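Local atomic coordinates of Lmo0651 protein (Listeria monocytogenes serovar 1/2a, PDB entry 6EP3), a protein that controls expression of the Agr system and mediates virulence, probably as a DNA-binding transcription factor of the GntR family. Residues 150-153 / 154-158. Numbering follows the deposited sequence.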
loop_
_atom_site.group_PDB
_atom_site.type_symbol
_atom_site.label_atom_id
_atom_site.label_comp_id
_atom_site.label_asym_id
_atom_site.label_seq_id
_atom_site.Cartn_x
_atom_site.Cartn_y
_atom_site.Cartn_z
ATOM N N VAL B 150 5.236 -0.061 -6.707
ATOM C CA VAL B 150 5.525 1.338 -7.021
ATOM C C VAL B 150 4.445 2.256 -6.448
ATOM O O VAL B 150 4.751 3.284 -5.832
ATOM C CB VAL B 150 5.688 1.530 -8.540
ATOM C CG1 VAL B 150 5.799 3.017 -8.881
ATOM C CG2 VAL B 150 6.906 0.769 -9.043
ATOM N N ARG B 151 3.172 1.892 -6.618
ATOM C CA ARG B 151 2.084 2.728 -6.110
ATOM C C ARG B 151 2.090 2.786 -4.586
ATOM O O ARG B 151 1.825 3.841 -3.991
ATOM C CB ARG B 151 0.734 2.209 -6.604
ATOM C CG ARG B 151 0.523 2.276 -8.107
ATOM C CD ARG B 151 -0.876 1.787 -8.472
ATOM N NE ARG B 151 -0.883 0.403 -8.942
ATOM C CZ ARG B 151 -0.652 0.028 -10.194
ATOM N NH1 ARG B 151 -0.391 0.934 -11.123
ATOM N NH2 ARG B 151 -0.684 -1.259 -10.516
ATOM N N ILE B 152 2.373 1.656 -3.936
ATOM C CA ILE B 152 2.454 1.638 -2.476
ATOM C C ILE B 152 3.527 2.607 -1.993
ATOM O O ILE B 152 3.302 3.427 -1.091
ATOM C CB ILE B 152 2.720 0.207 -1.977
ATOM C CG1 ILE B 152 1.468 -0.659 -2.127
ATOM C CG2 ILE B 152 3.224 0.214 -0.540
ATOM C CD1 ILE B 152 1.760 -2.146 -2.088
ATOM N N VAL B 153 4.714 2.533 -2.597
ATOM C CA VAL B 153 5.794 3.402 -2.150
ATOM C C VAL B 153 5.518 4.854 -2.516
ATOM O O VAL B 153 5.939 5.768 -1.800
ATOM C CB VAL B 153 7.135 2.907 -2.712
ATOM C CG1 VAL B 153 8.274 3.777 -2.216
ATOM C CG2 VAL B 153 7.349 1.465 -2.285
ATOM N N LYS B 154 4.774 5.100 -3.597
ATOM C CA LYS B 154 4.362 6.468 -3.901
ATOM C C LYS B 154 3.453 7.018 -2.810
ATOM O O LYS B 154 3.584 8.179 -2.402
ATOM C CB LYS B 154 3.659 6.525 -5.255
ATOM C CG LYS B 154 4.592 6.583 -6.458
ATOM C CD LYS B 154 3.798 6.679 -7.756
ATOM C CE LYS B 154 4.708 6.875 -8.959
ATOM N NZ LYS B 154 3.949 6.913 -10.245
ATOM N N GLN B 155 2.522 6.191 -2.328
ATOM C CA GLN B 155 1.651 6.617 -1.236
ATOM C C GLN B 155 2.463 6.902 0.026
ATOM O O GLN B 155 2.207 7.881 0.745
ATOM C CB GLN B 155 0.599 5.542 -0.959
ATOM C CG GLN B 155 -0.704 5.762 -1.699
ATOM C CD GLN B 155 -1.425 7.019 -1.267
ATOM O OE1 GLN B 155 -2.040 7.702 -2.086
ATOM N NE2 GLN B 155 -1.355 7.334 0.022
ATOM N N ILE B 156 3.450 6.049 0.304
ATOM C CA ILE B 156 4.338 6.277 1.445
ATOM C C ILE B 156 5.076 7.604 1.300
ATOM O O ILE B 156 5.210 8.369 2.265
ATOM C CB ILE B 156 5.331 5.113 1.595
ATOM C CG1 ILE B 156 4.624 3.858 2.105
ATOM C CG2 ILE B 156 6.477 5.513 2.513
ATOM C CD1 ILE B 156 5.564 2.692 2.259
ATOM N N PHE B 157 5.596 7.881 0.101
ATOM C CA PHE B 157 6.322 9.124 -0.132
ATOM C C PHE B 157 5.407 10.324 0.050
ATOM O O PHE B 157 5.814 11.353 0.603
ATOM C CB PHE B 157 6.919 9.131 -1.543
ATOM C CG PHE B 157 8.162 8.302 -1.688
ATOM C CD1 PHE B 157 9.057 8.181 -0.643
ATOM C CD2 PHE B 157 8.446 7.660 -2.884
ATOM C CE1 PHE B 157 10.211 7.426 -0.773
ATOM C CE2 PHE B 157 9.598 6.905 -3.024
ATOM C CZ PHE B 157 10.482 6.788 -1.967
ATOM N N PHE B 158 4.164 10.207 -0.416
ATOM C CA PHE B 158 3.187 11.269 -0.209
ATOM C C PHE B 158 3.005 11.548 1.274
ATOM O O PHE B 158 3.042 12.707 1.718
ATOM C CB PHE B 158 1.853 10.882 -0.850
ATOM C CG PHE B 158 0.767 11.894 -0.640
ATOM C CD1 PHE B 158 -0.091 11.801 0.441
ATOM C CD2 PHE B 158 0.604 12.942 -1.533
ATOM C CE1 PHE B 158 -1.089 12.736 0.632
ATOM C CE2 PHE B 158 -0.394 13.880 -1.349
ATOM C CZ PHE B 158 -1.239 13.777 -0.265
#
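Val153 O accepts the amide hydrogen of Phe157 N across 2.9 Å, with an N-H...O angle of 157° and the donor tilted from the carbonyl plane. Three more bonds continue the i-to-i+4 pattern over these two turns of helix: Lys154 N to Val150 O, Gln155 N to Arg151 O and Ile156 N to Ile152 O. The same spacing brings Val153 and Phe157 onto one face of the helix, their side chains running alongside each other. A chi1 of -178° turns CG1 of Val153 away from the backbone N and over one face of the Phe157 ring. This CH-pi contact puts CG1 3.9 Å from the ring centroid. The nearest ring atom is CE2, 3.5 Å from CG1. Valine suits the place because beta-branching sets both methyls on CB, with only chi1 to vary, close enough to meet a ring one turn on. Phenylalanine offers that methyl a flat face, and its ring also stacks with His134. Ile152 CG2 approaches Ile156 CD1 more loosely, at 4.4 Å; Ile152 also packs on Ile152 of the second subunit, and Ile156 on Thr86. Lys154 runs extended beyond CG, its CE 4.0 Å from Val150 CG1, and its side chain also touches Leu138. Val153 meets Phe90 of helix 77-101 and Ile141 of helix 126-142. Helix 147-163 is thus amphipathic here: the i-to-i+4 bonds satisfy the main-chain N-H and C=O groups they join, while apolar side chains pack it against neighbouring helices of the FCD domain.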